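Local coordinates for protein BauA (Acinetobacter baumannii, PDB 6HCP) that probably takes up the iron-loaded siderophore preacinetobactin across the outer membrane as a TonB-dependent receptor, at residues T179-A184 with T697-V702; D214-D219 with G693-Y698. All blocks are in the same frame, centred on the assembly; numbering follows the deposited sequence.

In the fold
Both contacts lie where the beta-barrel closes on itself: its first strand, 173-181, pairs antiparallel with its last, 697-705, although more than 500 residues separate them in sequence. Contact 1 is that seam. Contact 2 continues it at one end, where the loop between strands 202-212 and 221-234 packs on the residues leading into the last strand. Their centres are about 11 Å apart, and Thr697 and Tyr698 belong to both. Along the chain 179-184 comes first, then 214-219, and 693-702 last. The turn after the first strand probably bonds by its backbone to Asp214 and Ala215, so the seam and the neighbouring loop are joined directly, close to two other subunits.

Contact 1 of 2, residues T179-A184 with T697-V702; sequences TYMSDA and TYMLSV. With C8E ((hydroxyethyloxy)tri(ethyloxy)octane), chain B.
Tyr180 and Leu700 lie side by side and point the same way, Tyr180 CD2 touching Leu700 CD1 at 3.8 Å. Leu700 CD2 also meets the polyether end of the C8E detergent, 3.7 Å from its C20. On the other face of the sheet Met181 and Met699 run alongside each other, with Met181 SD 3.8 Å from Met699 CE. Met181 leaves with CG anti to its backbone N (chi1 177°) and bends only at its last torsion; its CG meets Thr697 CG2 at 3.7 Å. The backbones join as an antiparallel pair: Tyr180 N gives a bond of 2.8 Å to Leu700 O in the carbonyl plane, and Leu700 N returns one to Tyr180 O. Beyond the last bridge Ser182 is gripped twice. Its N binds Tyr698 O at 2.9 Å, and its OG accepts a nearly straight bond from Tyr698 N (3.0 Å, 172°). The same OG lies in the plane of the Tyr698 ring, at its edge, 3.6 Å from Tyr698 CD1. Strand 697-705 is thus held between 173-181 and 665-674, completing the barrel wall; Lys78 lies against both methionines, and Leu652 and Leu676 of a neighbouring subunit pack on Tyr180 and Tyr698.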
loop_
_atom_site.group_PDB
_atom_site.type_symbol
_atom_site.label_atom_id
_atom_site.label_comp_id
_atom_site.label_asym_id
_atom_site.label_seq_id
_atom_site.Cartn_x
_atom_site.Cartn_y
_atom_site.Cartn_z
ATOM N N THR A 179 20.432 3.269 -9.040
ATOM C CA THR A 179 19.190 3.841 -8.538
ATOM C C THR A 179 18.007 3.276 -9.322
ATOM O O THR A 179 18.044 3.106 -10.547
ATOM C CB THR A 179 19.198 5.387 -8.548
ATOM O OG1 THR A 179 19.233 5.918 -9.871
ATOM C CG2 THR A 179 20.363 5.966 -7.785
ATOM N N TYR A 180 16.891 3.203 -8.594
ATOM C CA TYR A 180 15.572 2.980 -9.125
ATOM C C TYR A 180 14.613 3.994 -8.475
ATOM O O TYR A 180 14.702 4.282 -7.280
ATOM C CB TYR A 180 15.129 1.538 -8.836
ATOM C CG TYR A 180 13.650 1.297 -8.902
ATOM C CD1 TYR A 180 13.015 0.967 -10.083
ATOM C CD2 TYR A 180 12.871 1.432 -7.770
ATOM C CE1 TYR A 180 11.644 0.765 -10.132
ATOM C CE2 TYR A 180 11.505 1.231 -7.800
ATOM C CZ TYR A 180 10.890 0.870 -8.980
ATOM O OH TYR A 180 9.530 0.711 -8.960
ATOM N N MET A 181 13.669 4.467 -9.284
ATOM C CA MET A 181 12.523 5.179 -8.789
ATOM C C MET A 181 11.302 4.683 -9.558
ATOM O O MET A 181 11.355 4.465 -10.757
ATOM C CB MET A 181 12.679 6.700 -8.960
ATOM C CG MET A 181 11.451 7.477 -8.520
ATOM S SD MET A 181 11.749 9.288 -8.416
ATOM C CE MET A 181 12.254 9.703 -10.078
ATOM N N SER A 182 10.203 4.451 -8.840
ATOM C CA SER A 182 8.982 3.965 -9.477
ATOM C C SER A 182 8.482 4.995 -10.489
ATOM O O SER A 182 8.739 6.200 -10.328
ATOM C CB SER A 182 7.940 3.634 -8.435
ATOM O OG SER A 182 7.563 4.770 -7.674
ATOM N N ASP A 183 7.864 4.538 -11.586
ATOM C CA ASP A 183 7.551 3.139 -11.874
ATOM C C ASP A 183 8.735 2.401 -12.523
ATOM O O ASP A 183 8.790 1.164 -12.466
ATOM C CB ASP A 183 6.346 3.049 -12.810
ATOM C CG ASP A 183 5.012 3.283 -12.132
ATOM O OD1 ASP A 183 4.976 3.143 -10.918
ATOM O OD2 ASP A 183 4.030 3.568 -12.849
ATOM N N ALA A 184 9.551 3.082 -13.332
ATOM C CA ALA A 184 10.606 2.375 -14.092
ATOM C C ALA A 184 11.795 3.283 -14.428
ATOM O O ALA A 184 12.306 3.248 -15.547
ATOM C CB ALA A 184 10.018 1.754 -15.344
ATOM N N THR A 697 5.755 7.384 -4.011
ATOM C CA THR A 697 6.905 7.220 -4.871
ATOM C C THR A 697 7.892 6.296 -4.141
ATOM O O THR A 697 8.234 6.536 -2.980
ATOM C CB THR A 697 7.554 8.578 -5.222
ATOM O OG1 THR A 697 6.634 9.402 -5.941
ATOM C CG2 THR A 697 8.802 8.424 -6.051
ATOM N N TYR A 698 8.327 5.236 -4.842
ATOM C CA TYR A 698 9.296 4.259 -4.295
ATOM C C TYR A 698 10.689 4.575 -4.851
ATOM O O TYR A 698 10.826 4.850 -6.038
ATOM C CB TYR A 698 8.895 2.824 -4.666
ATOM C CG TYR A 698 7.502 2.373 -4.268
ATOM C CD1 TYR A 698 6.386 2.716 -5.018
ATOM C CD2 TYR A 698 7.300 1.534 -3.187
ATOM C CE1 TYR A 698 5.110 2.294 -4.669
ATOM C CE2 TYR A 698 6.027 1.148 -2.791
ATOM C CZ TYR A 698 4.935 1.483 -3.567
ATOM O OH TYR A 698 3.678 1.025 -3.265
ATOM N N MET A 699 11.711 4.540 -3.994
ATOM C CA MET A 699 13.101 4.754 -4.417
ATOM C C MET A 699 14.007 3.683 -3.800
ATOM O O MET A 699 13.935 3.421 -2.592
ATOM C CB MET A 699 13.610 6.135 -3.994
ATOM C CG MET A 699 12.824 7.303 -4.621
ATOM S SD MET A 699 13.628 8.870 -4.233
ATOM C CE MET A 699 12.381 10.064 -4.736
ATOM N N LEU A 700 14.852 3.077 -4.644
ATOM C CA LEU A 700 15.885 2.138 -4.184
ATOM C C LEU A 700 17.256 2.600 -4.670
ATOM O O LEU A 700 17.379 3.039 -5.801
ATOM C CB LEU A 700 15.590 0.745 -4.739
ATOM C CG LEU A 700 14.227 0.155 -4.363
ATOM C CD1 LEU A 700 13.937 -1.098 -5.183
ATOM C CD2 LEU A 700 14.150 -0.139 -2.876
ATOM N N SER A 701 18.280 2.399 -3.834
ATOM C CA SER A 701 19.631 2.569 -4.297
ATOM C C SER A 701 20.563 1.572 -3.611
ATOM O O SER A 701 20.343 1.179 -2.467
ATOM C CB SER A 701 20.126 3.994 -4.138
ATOM O OG SER A 701 20.318 4.351 -2.788
ATOM N N VAL A 702 21.665 1.275 -4.311
ATOM C CA VAL A 702 22.747 0.445 -3.806
ATOM C C VAL A 702 24.072 1.113 -4.176
ATOM O O VAL A 702 24.272 1.448 -5.338
ATOM C CB VAL A 702 22.675 -0.974 -4.398
ATOM C CG1 VAL A 702 23.844 -1.830 -3.939
ATOM C CG2 VAL A 702 21.350 -1.644 -4.073
HETATM C C2 C8E B . 3.206 0.286 3.845
HETATM C C3 C8E B . 1.905 -0.301 3.296
HETATM C C4 C8E B . 0.894 0.792 2.921
HETATM C C5 C8E B . -0.376 0.232 2.264
HETATM C C6 C8E B . -0.197 -0.306 0.841
HETATM C C7 C8E B . 0.485 0.713 -0.063
HETATM C C8 C8E B . 1.993 0.467 -0.133
HETATM O O9 C8E B . 2.218 -0.944 -0.166
HETATM C C10 C8E B . 3.589 -1.279 -0.341
HETATM C C11 C8E B . 3.917 -2.462 0.557
HETATM O O12 C8E B . 5.098 -2.173 1.310
HETATM C C13 C8E B . 5.375 -3.163 2.309
HETATM C C14 C8E B . 6.865 -3.506 2.355
HETATM O O15 C8E B . 7.653 -2.399 1.897
HETATM C C16 C8E B . 8.193 -2.553 0.578
HETATM C C17 C8E B . 9.486 -1.749 0.428
HETATM O O18 C8E B . 9.786 -1.573 -0.961
HETATM C C19 C8E B . 10.909 -0.722 -1.172
HETATM C C20 C8E B . 10.568 0.384 -2.169
#

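Contact 2 of 2, residues D214-D219 with G693-Y698; sequences DAAVND and GAPRTY. With C8E ((hydroxyethyloxy)tri(ethyloxy)octane), chain B; PO4 (phosphate ion), chain C.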
loop_
_atom_site.group_PDB
_atom_site.type_symbol
_atom_site.label_atom_id
_atom_site.label_comp_id
_atom_site.label_asym_id
_atom_site.label_seq_id
_atom_site.Cartn_x
_atom_site.Cartn_y
_atom_site.Cartn_z
ATOM N N ASP A 214 10.186 5.916 -16.802
ATOM C CA ASP A 214 8.885 6.257 -16.285
ATOM C C ASP A 214 8.981 6.606 -14.809
ATOM O O ASP A 214 9.560 5.870 -14.020
ATOM C CB ASP A 214 7.913 5.087 -16.439
ATOM C CG ASP A 214 7.550 4.796 -17.873
ATOM O OD1 ASP A 214 7.768 5.676 -18.716
ATOM O OD2 ASP A 214 6.906 3.768 -18.096
ATOM N N ALA A 215 8.312 7.695 -14.440
ATOM C CA ALA A 215 8.279 8.167 -13.054
ATOM C C ALA A 215 6.952 7.737 -12.425
ATOM O O ALA A 215 6.261 6.860 -12.961
ATOM C CB ALA A 215 8.436 9.679 -13.009
ATOM N N ALA A 216 6.601 8.358 -11.289
ATOM C CA ALA A 216 5.500 7.856 -10.470
ATOM C C ALA A 216 4.162 8.414 -10.944
ATOM O O ALA A 216 3.109 7.871 -10.640
ATOM C CB ALA A 216 5.744 8.163 -9.024
ATOM N N VAL A 217 4.195 9.512 -11.696
ATOM C CA VAL A 217 2.994 10.067 -12.268
ATOM C C VAL A 217 2.661 9.312 -13.560
ATOM O O VAL A 217 3.564 9.036 -14.353
ATOM C CB VAL A 217 3.174 11.582 -12.499
ATOM C CG1 VAL A 217 2.067 12.195 -13.343
ATOM C CG2 VAL A 217 3.284 12.309 -11.165
ATOM N N ASN A 218 1.364 9.154 -13.857
ATOM C CA ASN A 218 0.934 8.534 -15.128
ATOM C C ASN A 218 1.538 9.278 -16.325
ATOM O O ASN A 218 1.434 10.496 -16.417
ATOM C CB ASN A 218 -0.581 8.528 -15.308
ATOM C CG ASN A 218 -1.316 7.643 -14.319
ATOM O OD1 ASN A 218 -0.724 6.786 -13.671
ATOM N ND2 ASN A 218 -2.615 7.855 -14.192
ATOM N N ASP A 219 2.140 8.512 -17.245
ATOM C CA ASP A 219 2.629 9.008 -18.536
ATOM C C ASP A 219 3.696 10.102 -18.351
ATOM O O ASP A 219 3.954 10.876 -19.270
ATOM C CB ASP A 219 1.511 9.633 -19.364
ATOM C CG ASP A 219 0.499 8.622 -19.875
ATOM O OD1 ASP A 219 0.891 7.442 -20.035
ATOM O OD2 ASP A 219 -0.696 9.001 -19.985
ATOM N N GLY A 693 -0.048 17.384 -5.944
ATOM C CA GLY A 693 1.155 16.926 -5.282
ATOM C C GLY A 693 1.603 15.571 -5.816
ATOM O O GLY A 693 0.798 14.799 -6.307
ATOM N N ALA A 694 2.884 15.278 -5.643
ATOM C CA ALA A 694 3.477 14.039 -6.089
ATOM C C ALA A 694 2.776 12.865 -5.414
ATOM O O ALA A 694 2.478 12.907 -4.224
ATOM C CB ALA A 694 4.951 14.033 -5.772
ATOM N N PRO A 695 2.539 11.765 -6.154
ATOM C CA PRO A 695 1.954 10.554 -5.562
ATOM C C PRO A 695 2.969 9.766 -4.723
ATOM O O PRO A 695 4.162 10.101 -4.677
ATOM C CB PRO A 695 1.579 9.751 -6.802
ATOM C CG PRO A 695 2.683 10.078 -7.778
ATOM C CD PRO A 695 2.982 11.559 -7.538
ATOM N N ARG A 696 2.506 8.662 -4.134
ATOM C CA ARG A 696 3.397 7.686 -3.494
ATOM C C ARG A 696 4.509 7.324 -4.478
ATOM O O ARG A 696 4.231 7.030 -5.625
ATOM C CB ARG A 696 2.622 6.409 -3.137
ATOM C CG ARG A 696 3.471 5.350 -2.448
ATOM C CD ARG A 696 2.692 4.047 -2.299
ATOM N NE ARG A 696 1.575 4.213 -1.393
ATOM C CZ ARG A 696 0.302 3.860 -1.626
ATOM N NH1 ARG A 696 -0.067 3.359 -2.795
ATOM N NH2 ARG A 696 -0.592 3.982 -0.657
ATOM N N THR A 697 5.755 7.384 -4.011
ATOM C CA THR A 697 6.905 7.220 -4.871
ATOM C C THR A 697 7.892 6.296 -4.141
ATOM O O THR A 697 8.234 6.536 -2.980
ATOM C CB THR A 697 7.554 8.578 -5.222
ATOM O OG1 THR A 697 6.634 9.402 -5.941
ATOM C CG2 THR A 697 8.802 8.424 -6.051
ATOM N N TYR A 698 8.327 5.236 -4.842
ATOM C CA TYR A 698 9.296 4.259 -4.295
ATOM C C TYR A 698 10.689 4.575 -4.851
ATOM O O TYR A 698 10.826 4.850 -6.038
ATOM C CB TYR A 698 8.895 2.824 -4.666
ATOM C CG TYR A 698 7.502 2.373 -4.268
ATOM C CD1 TYR A 698 6.386 2.716 -5.018
ATOM C CD2 TYR A 698 7.300 1.534 -3.187
ATOM C CE1 TYR A 698 5.110 2.294 -4.669
ATOM C CE2 TYR A 698 6.027 1.148 -2.791
ATOM C CZ TYR A 698 4.935 1.483 -3.567
ATOM O OH TYR A 698 3.678 1.025 -3.265
HETATM C C2 C8E B . 3.206 0.286 3.845
HETATM C C3 C8E B . 1.905 -0.301 3.296
HETATM C C4 C8E B . 0.894 0.792 2.921
HETATM C C5 C8E B . -0.376 0.232 2.264
HETATM C C6 C8E B . -0.197 -0.306 0.841
HETATM C C7 C8E B . 0.485 0.713 -0.063
HETATM C C8 C8E B . 1.993 0.467 -0.133
HETATM O O9 C8E B . 2.218 -0.944 -0.166
HETATM C C10 C8E B . 3.589 -1.279 -0.341
HETATM C C11 C8E B . 3.917 -2.462 0.557
HETATM O O12 C8E B . 5.098 -2.173 1.310
HETATM C C13 C8E B . 5.375 -3.163 2.309
HETATM C C14 C8E B . 6.865 -3.506 2.355
HETATM O O15 C8E B . 7.653 -2.399 1.897
HETATM C C16 C8E B . 8.193 -2.553 0.578
HETATM C C17 C8E B . 9.486 -1.749 0.428
HETATM O O18 C8E B . 9.786 -1.573 -0.961
HETATM C C19 C8E B . 10.909 -0.722 -1.172
HETATM C C20 C8E B . 10.568 0.384 -2.169
HETATM P P PO4 C . -3.200 1.460 -3.518
HETATM O O1 PO4 C . -4.058 0.364 -2.907
HETATM O O2 PO4 C . -3.464 2.824 -2.885
HETATM O O3 PO4 C . -3.429 1.522 -5.006
HETATM O O4 PO4 C . -1.758 1.072 -3.289
#
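At the end of the TonB-dependent receptor barrel's closing seam, the loop 214-219 packs on 693-698, the approach to the last strand, which belongs to the predicted TonB C-terminal box. No hydrogen bond crosses between the segments; the contact rests on Ala216, Val217 and Pro695. Ala216 directs its methyl at the other segment, where CB meets Pro695 CG at 3.8 Å and Thr697 OG1 at 3.4 Å. Val217 crosses the proline ring at about a right angle, its CG2 lying 3.7 Å from Pro695 CD. The Thr697 hydroxyl is spent locally: OG1 donates to Pro695 O at 2.9 Å from above the carbonyl plane, tying the turn into the strand. Arg696 leaves the backbone away from the loop, with CG anti to its N (chi1 -179°), and a bend at chi3 brings the guanidinium to a phosphate, probably from the crystallisation liquor. Arg696 NE donates to Leu676 O. Arg696 of the second and third subunits also bonds the phosphate, so three arginines meet around one anion. Arg696 NH1 of this chain makes two weak bonds to the phosphate, to O4 at 2.9 Å and to O2 at a longer 3.4 Å. Detergent C7 sits over the centre of one guanidinium face, 3.5 Å from Arg696 NH2.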